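Local coordinates for protein acyl-CoA dehydrogenase (Mycobacterium thermoresistibile, PDB 3PFD) that probably catalyses the FAD-dependent oxidation of saturated acyl-CoA to 2,3-dehydroacyl-CoA, passing the electrons on to an acceptor, in fatty acid metabolism, at residues Arg31-Glu35 / Lys36-Pro40; Gln76-Asp79 / Ser80-Cys84; Ala97-Ile100 / Pro101-Asn104. All coordinates share one frame; numbering follows the deposited sequence.

Contact 1 (Arg31-Glu35 / Lys36-Pro40); sequences RALAE and KEIAP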
loop_
_atom_site.group_PDB
_atom_site.type_symbol
_atom_site.label_atom_id
_atom_site.label_comp_id
_atom_site.label_asym_id
_atom_site.label_seq_id
_atom_site.Cartn_x
_atom_site.Cartn_y
_atom_site.Cartn_z
ATOM N N ARG C 31 28.417 10.339 12.964
ATOM C CA ARG C 31 27.547 11.436 12.523
ATOM C C ARG C 31 28.298 12.751 12.387
ATOM O O ARG C 31 28.052 13.503 11.450
ATOM C CB ARG C 31 26.356 11.658 13.461
ATOM C CG ARG C 31 25.410 12.761 12.938
ATOM C CD ARG C 31 24.098 12.815 13.650
ATOM N NE ARG C 31 23.209 11.767 13.137
ATOM C CZ ARG C 31 21.896 11.701 13.360
ATOM N NH1 ARG C 31 21.283 12.628 14.102
ATOM N NH2 ARG C 31 21.197 10.705 12.836
ATOM N N ALA C 32 29.178 13.053 13.343
ATOM C CA ALA C 32 29.930 14.322 13.307
ATOM C C ALA C 32 30.854 14.349 12.097
ATOM O O ALA C 32 30.884 15.324 11.359
ATOM C CB ALA C 32 30.710 14.548 14.602
ATOM N N LEU C 33 31.569 13.255 11.867
ATOM C CA LEU C 33 32.415 13.147 10.688
ATOM C C LEU C 33 31.596 13.243 9.399
ATOM O O LEU C 33 31.970 13.971 8.484
ATOM C CB LEU C 33 33.201 11.840 10.713
ATOM C CG LEU C 33 34.275 11.765 9.632
ATOM C CD1 LEU C 33 35.474 11.104 10.225
ATOM C CD2 LEU C 33 33.811 11.037 8.372
ATOM N N ALA C 34 30.481 12.515 9.327
ATOM C CA ALA C 34 29.663 12.575 8.132
ATOM C C ALA C 34 29.142 13.989 7.879
ATOM O O ALA C 34 29.250 14.490 6.765
ATOM C CB ALA C 34 28.544 11.572 8.180
ATOM N N GLU C 35 28.615 14.649 8.906
ATOM C CA GLU C 35 28.019 15.974 8.716
ATOM C C GLU C 35 29.072 17.050 8.397
ATOM O O GLU C 35 28.826 17.954 7.601
ATOM C CB GLU C 35 27.137 16.364 9.909
ATOM C CG GLU C 35 25.705 15.793 9.783
ATOM C CD GLU C 35 24.828 16.061 10.988
ATOM O OE1 GLU C 35 25.316 16.653 11.973
ATOM O OE2 GLU C 35 23.635 15.674 10.961
ATOM N N LYS C 36 30.248 16.925 9.000
ATOM C CA LYS C 36 31.312 17.903 8.831
ATOM C C LYS C 36 32.129 17.651 7.563
ATOM O O LYS C 36 32.375 18.576 6.800
ATOM C CB LYS C 36 32.243 17.937 10.061
ATOM C CG LYS C 36 31.603 18.462 11.354
ATOM C CD LYS C 36 32.546 18.235 12.562
ATOM C CE LYS C 36 32.008 18.838 13.867
ATOM N NZ LYS C 36 32.769 18.356 15.060
ATOM N N GLU C 37 32.537 16.401 7.352
ATOM C CA GLU C 37 33.532 16.057 6.323
ATOM C C GLU C 37 32.974 15.428 5.042
ATOM O O GLU C 37 33.660 15.403 4.012
ATOM C CB GLU C 37 34.605 15.121 6.898
ATOM C CG GLU C 37 35.319 15.625 8.156
ATOM C CD GLU C 37 36.239 16.831 7.920
ATOM O OE1 GLU C 37 36.610 17.124 6.750
ATOM O OE2 GLU C 37 36.599 17.488 8.931
ATOM N N ILE C 38 31.746 14.915 5.088
ATOM C CA ILE C 38 31.189 14.210 3.933
ATOM C C ILE C 38 30.011 14.966 3.278
ATOM O O ILE C 38 29.976 15.119 2.058
ATOM C CB ILE C 38 30.741 12.771 4.331
ATOM C CG1 ILE C 38 31.942 11.957 4.861
ATOM C CG2 ILE C 38 30.055 12.045 3.149
ATOM C CD1 ILE C 38 31.523 10.575 5.414
ATOM N N ALA C 39 29.045 15.398 4.089
ATOM C CA ALA C 39 27.862 16.123 3.612
ATOM C C ALA C 39 28.123 17.322 2.683
ATOM O O ALA C 39 27.349 17.508 1.735
ATOM C CB ALA C 39 26.922 16.556 4.803
ATOM N N PRO C 40 29.166 18.154 2.956
ATOM C CA PRO C 40 29.340 19.311 2.041
ATOM C C PRO C 40 29.636 18.954 0.572
ATOM O O PRO C 40 29.363 19.763 -0.314
ATOM C CB PRO C 40 30.507 20.109 2.674
ATOM C CG PRO C 40 30.466 19.736 4.165
ATOM C CD PRO C 40 30.042 18.257 4.146
#

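Contact 2 (Gln76-Asp79 / Ser80-Cys84); sequences QGAD and SVATC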
loop_
_atom_site.group_PDB
_atom_site.type_symbol
_atom_site.label_atom_id
_atom_site.label_comp_id
_atom_site.label_asym_id
_atom_site.label_seq_id
_atom_site.Cartn_x
_atom_site.Cartn_y
_atom_site.Cartn_z
ATOM N N GLN C 76 39.813 -2.730 13.542
ATOM C CA GLN C 76 39.103 -2.349 14.765
ATOM C C GLN C 76 38.341 -3.524 15.382
ATOM O O GLN C 76 37.945 -3.461 16.540
ATOM C CB GLN C 76 38.109 -1.204 14.508
ATOM C CG GLN C 76 38.703 0.029 13.887
ATOM C CD GLN C 76 39.283 1.019 14.885
ATOM O OE1 GLN C 76 38.853 1.127 16.041
ATOM N NE2 GLN C 76 40.243 1.779 14.417
ATOM N N GLY C 77 38.120 -4.579 14.607
ATOM C CA GLY C 77 37.334 -5.711 15.082
ATOM C C GLY C 77 35.975 -5.332 15.670
ATOM O O GLY C 77 35.522 -5.945 16.624
ATOM N N ALA C 78 35.318 -4.332 15.086
ATOM C CA ALA C 78 34.012 -3.889 15.560
ATOM C C ALA C 78 32.931 -4.944 15.301
ATOM O O ALA C 78 33.006 -5.722 14.349
ATOM C CB ALA C 78 33.634 -2.549 14.930
ATOM N N ASP C 79 31.937 -4.978 16.171
ATOM C CA ASP C 79 30.825 -5.903 16.019
ATOM C C ASP C 79 29.950 -5.437 14.830
ATOM O O ASP C 79 30.056 -4.288 14.378
ATOM C CB ASP C 79 30.017 -5.963 17.320
ATOM C CG ASP C 79 29.272 -4.662 17.594
ATOM O OD1 ASP C 79 28.319 -4.354 16.856
ATOM O OD2 ASP C 79 29.649 -3.925 18.527
ATOM N N SER C 80 29.096 -6.328 14.335
ATOM C CA SER C 80 28.402 -6.100 13.061
ATOM C C SER C 80 27.311 -5.040 13.136
ATOM O O SER C 80 26.935 -4.466 12.106
ATOM C CB SER C 80 27.816 -7.405 12.542
ATOM O OG SER C 80 26.870 -7.903 13.470
ATOM N N VAL C 81 26.782 -4.800 14.336
ATOM C CA VAL C 81 25.830 -3.705 14.541
ATOM C C VAL C 81 26.576 -2.358 14.417
ATOM O O VAL C 81 26.072 -1.413 13.788
ATOM C CB VAL C 81 25.082 -3.796 15.924
ATOM C CG1 VAL C 81 24.191 -2.601 16.147
ATOM C CG2 VAL C 81 24.270 -5.097 16.062
ATOM N N ALA C 82 27.770 -2.272 15.015
ATOM C CA ALA C 82 28.597 -1.065 14.904
ATOM C C ALA C 82 28.884 -0.757 13.415
ATOM O O ALA C 82 28.708 0.376 12.947
ATOM C CB ALA C 82 29.901 -1.213 15.704
ATOM N N THR C 83 29.282 -1.785 12.673
ATOM C CA THR C 83 29.483 -1.662 11.243
ATOM C C THR C 83 28.222 -1.145 10.526
ATOM O O THR C 83 28.353 -0.231 9.710
ATOM C CB THR C 83 29.978 -2.967 10.642
ATOM O OG1 THR C 83 31.262 -3.270 11.205
ATOM C CG2 THR C 83 30.128 -2.850 9.139
ATOM N N CYS C 84 27.027 -1.669 10.865
ATOM C CA CYS C 84 25.769 -1.136 10.303
ATOM C C CYS C 84 25.560 0.347 10.627
ATOM O O CYS C 84 25.125 1.130 9.776
ATOM C CB CYS C 84 24.523 -1.942 10.746
ATOM S SG CYS C 84 24.327 -3.563 10.019
HETATM O O HOH W 1 31.683 -6.401 11.998
#

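Contact 3 (Ala97-Ile100 / Pro101-Asn104); sequences ASLI and PAVN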
loop_
_atom_site.group_PDB
_atom_site.type_symbol
_atom_site.label_atom_id
_atom_site.label_comp_id
_atom_site.label_asym_id
_atom_site.label_seq_id
_atom_site.Cartn_x
_atom_site.Cartn_y
_atom_site.Cartn_z
ATOM N N ALA C 97 29.181 7.609 -0.862
ATOM C CA ALA C 97 30.207 7.515 0.168
ATOM C C ALA C 97 30.023 6.297 1.069
ATOM O O ALA C 97 31.014 5.643 1.433
ATOM C CB ALA C 97 30.253 8.823 1.002
ATOM N N SER C 98 28.763 6.008 1.446
ATOM C CA SER C 98 28.449 4.851 2.295
ATOM C C SER C 98 28.933 3.525 1.691
ATOM O O SER C 98 29.189 2.558 2.409
ATOM C CB SER C 98 26.932 4.773 2.640
ATOM O OG SER C 98 26.176 4.266 1.540
ATOM N N LEU C 99 29.087 3.500 0.369
ATOM C CA LEU C 99 29.535 2.285 -0.309
ATOM C C LEU C 99 31.034 1.998 -0.102
ATOM O O LEU C 99 31.508 0.907 -0.429
ATOM C CB LEU C 99 29.163 2.346 -1.798
ATOM C CG LEU C 99 27.667 2.145 -2.105
ATOM C CD1 LEU C 99 27.324 2.599 -3.523
ATOM C CD2 LEU C 99 27.295 0.683 -1.934
ATOM N N ILE C 100 31.777 2.962 0.435
ATOM C CA ILE C 100 33.190 2.713 0.803
ATOM C C ILE C 100 33.223 1.684 1.942
ATOM O O ILE C 100 33.757 0.561 1.757
ATOM C CB ILE C 100 33.932 4.037 1.178
ATOM C CG1 ILE C 100 33.984 4.990 -0.026
ATOM C CG2 ILE C 100 35.336 3.760 1.771
ATOM C CD1 ILE C 100 34.214 6.451 0.383
ATOM N N PRO C 101 32.614 2.014 3.105
ATOM C CA PRO C 101 32.598 0.939 4.109
ATOM C C PRO C 101 31.731 -0.263 3.731
ATOM O O PRO C 101 32.070 -1.379 4.114
ATOM C CB PRO C 101 32.061 1.631 5.368
ATOM C CG PRO C 101 31.217 2.805 4.832
ATOM C CD PRO C 101 32.044 3.271 3.628
ATOM N N ALA C 102 30.635 -0.058 2.990
ATOM C CA ALA C 102 29.703 -1.171 2.697
ATOM C C ALA C 102 30.349 -2.164 1.746
ATOM O O ALA C 102 30.200 -3.381 1.918
ATOM C CB ALA C 102 28.376 -0.668 2.113
ATOM N N VAL C 103 31.053 -1.639 0.740
ATOM C CA VAL C 103 31.767 -2.516 -0.224
ATOM C C VAL C 103 33.117 -3.001 0.279
ATOM O O VAL C 103 33.550 -4.117 -0.078
ATOM C CB VAL C 103 31.738 -1.968 -1.684
ATOM C CG1 VAL C 103 32.501 -2.889 -2.667
ATOM C CG2 VAL C 103 30.278 -1.845 -2.118
ATOM N N ASN C 104 33.766 -2.214 1.150
ATOM C CA ASN C 104 34.922 -2.747 1.850
ATOM C C ASN C 104 34.553 -4.067 2.558
ATOM O O ASN C 104 35.331 -5.026 2.543
ATOM C CB ASN C 104 35.561 -1.722 2.809
ATOM C CG ASN C 104 36.467 -0.719 2.076
ATOM O OD1 ASN C 104 36.797 -0.903 0.896
ATOM N ND2 ASN C 104 36.868 0.341 2.768
#

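Contact 1 (Arg31-Glu35 / Lys36-Pro40)
Leu33 and Ile38 meet on the inner face of helix 24-47, where CD2 of Leu33 lies 3.8 Å from CD1 of Ile38 and the two side chains cross at a slant. A chi1 of -170° puts CG of Leu33 beside its own carbonyl carbon, the position from which CD2 meets Ile38. The same CD1 of Ile38 also rests near Ala34, 4.2 Å from its CB. Helix 53-61 covers this apolar patch through Ala55, Ala58 and Leu59, and Val93 closes on Ala34 and Ile38.

The backbone bonds change character along the stretch. Lys36 N to Ala32 O (2.9 Å) and Glu37 N to Leu33 O (2.7 Å) are ordinary i to i+4 bonds. Ala34 O is then gripped twice: Ala39 N reaches it at 2.8 Å, almost end-on to the carbonyl, while Ile38 N, at 3.0 Å, comes from above the carbonyl plane, 40° out of it. The first of these spans five residues and so widens the turn. Ala39 N thus goes to Ala34 O rather than to Glu35 O, and Pro40, next in line, has no N-H to offer; its CD sits 3.7 Å from Glu35 O.

On the polar side, Lys36 runs extended back over the Ala32 carbonyl, its CG 3.2 Å from Ala32 O. The carboxylate of Glu35 forms a salt bridge with Arg92 through OE2, next to the salt bridge between Arg31 and Glu89.

A pi-type turn running into a proline kinks the helix here, the axes of 31-35 and 36-40 diverging by 38°, in the first helix of the alpha-helical N-terminal domain of an acyl-CoA dehydrogenase.

Contact 2 (Gln76-Asp79 / Ser80-Cys84)
Asp79 is the N-cap of helix 80-91: its OD1 accepts from Ala82 N at 2.8 Å, with a nearly straight N-H...O angle of 163°. The amide does not lie in the plane of the carboxylate but meets OD1 from above it, 39° out. A chi1 of 69° tucks CG between the backbone N and the carbonyl carbon of Asp79, folding the carboxylate back over the first turn. OD1 also stands 3.0 Å from Val81 N. The other oxygen, OD2, is bonded to His23, tying the cap to the start of the modelled chain.

One backbone bond closes the turn, Thr83 N to Asp79 O at 3.1 Å, with the donor in the carbonyl plane. A water adds a looser bridge beside it, donating to Ala78 O at 2.8 Å and standing 3.3 Å from Thr83 OG1.

Apolar contact is slight: the methyl of Ala78, one residue before the cap, touches that of Ala82 in the first turn, CB to CB 4.0 Å, and Ile67 lies against Ala78 and Thr83. Ser80 instead bonds through OG to Ala316 O, fixing the cap against helix 292-321.

Held in this way, OD1 lies at the amides of the first turn, where the helix dipole would favour negative charge. The helix start and the bond to His23 probably favour the ionised form of Asp79, while nearby Glu320 would work against it.

Contact 3 (Ala97-Ile100 / Pro101-Asn104)
Pro101 sits in the first half of helix 95-114, its ring folded onto the preceding turn with CG 3.2 Å from Ser98 O and CD 3.4 Å from Ala97 O. Since the proline nitrogen carries no hydrogen, Ala97 O gets no i+4 bond from it and takes Ile100 N instead, at the cost of a kink. Helical bonding resumes at once, with Ala102 N giving to Ser98 O at 3.0 Å.

The close-packed part is the ring and its surroundings: Ile87 of helix 80-91 lies against Pro101, and Leu59 of helix 53-61 against both Pro101 and Ile100. The flank formed by Leu99 and Val103 touches more lightly. There CD2 of Leu99 meets CG2 of Val103 at 3.9 Å, the two branches at a slant, and Leu99 also rests on Tyr376 and Ile217. This flank is buried too, with no solvent side; at its Val103 end the side chain is about 5 Å from the bound reduced FAD. Beneath it, Val103 N bonds Leu99 O at 2.8 Å from well out of the carbonyl plane (47°).

Asn104 closes the stretch. With CG beside its own N (chi1 -80°), its amide folds back over the Ile100 carbonyl, ND2 3.9 Å from Ile100 CG2, while Asn104 N donates to Ile100 O at 2.8 Å. The amide's hydrogen bonds go outward, ND2 to Ser65 O and OD1 to Ala134 N.

Asn104 thus has its buried amide satisfied at both ends by backbone groups, which fixes which way round the group lies and pins the helix to the loop at Ser65 and the start of strand 134-137.

How the contacts relate
All three contacts belong to the helical N-terminal domain and follow one another along the chain. Contacts 1 and 3 touch directly: Ile38 CG2 packs on Ala97 CB at 3.9 Å, although their centres are 15 Å apart. Both also lean on helix 53-61, at Ala55 and Leu59, and each holds a proline-associated kink. Contact 2 touches neither; its nearest atoms are about 6 Å from contact 3 and about 10 Å from contact 1, but the helix it starts, 80-91, packs on contact 3 through Ile87 and Val90. Contact 3 lies deepest, its centre about 6 Å from the centre of the chain, against about 19 Å for the centre of contact 1, with the Val103 side chain about 5 Å from the reduced FAD.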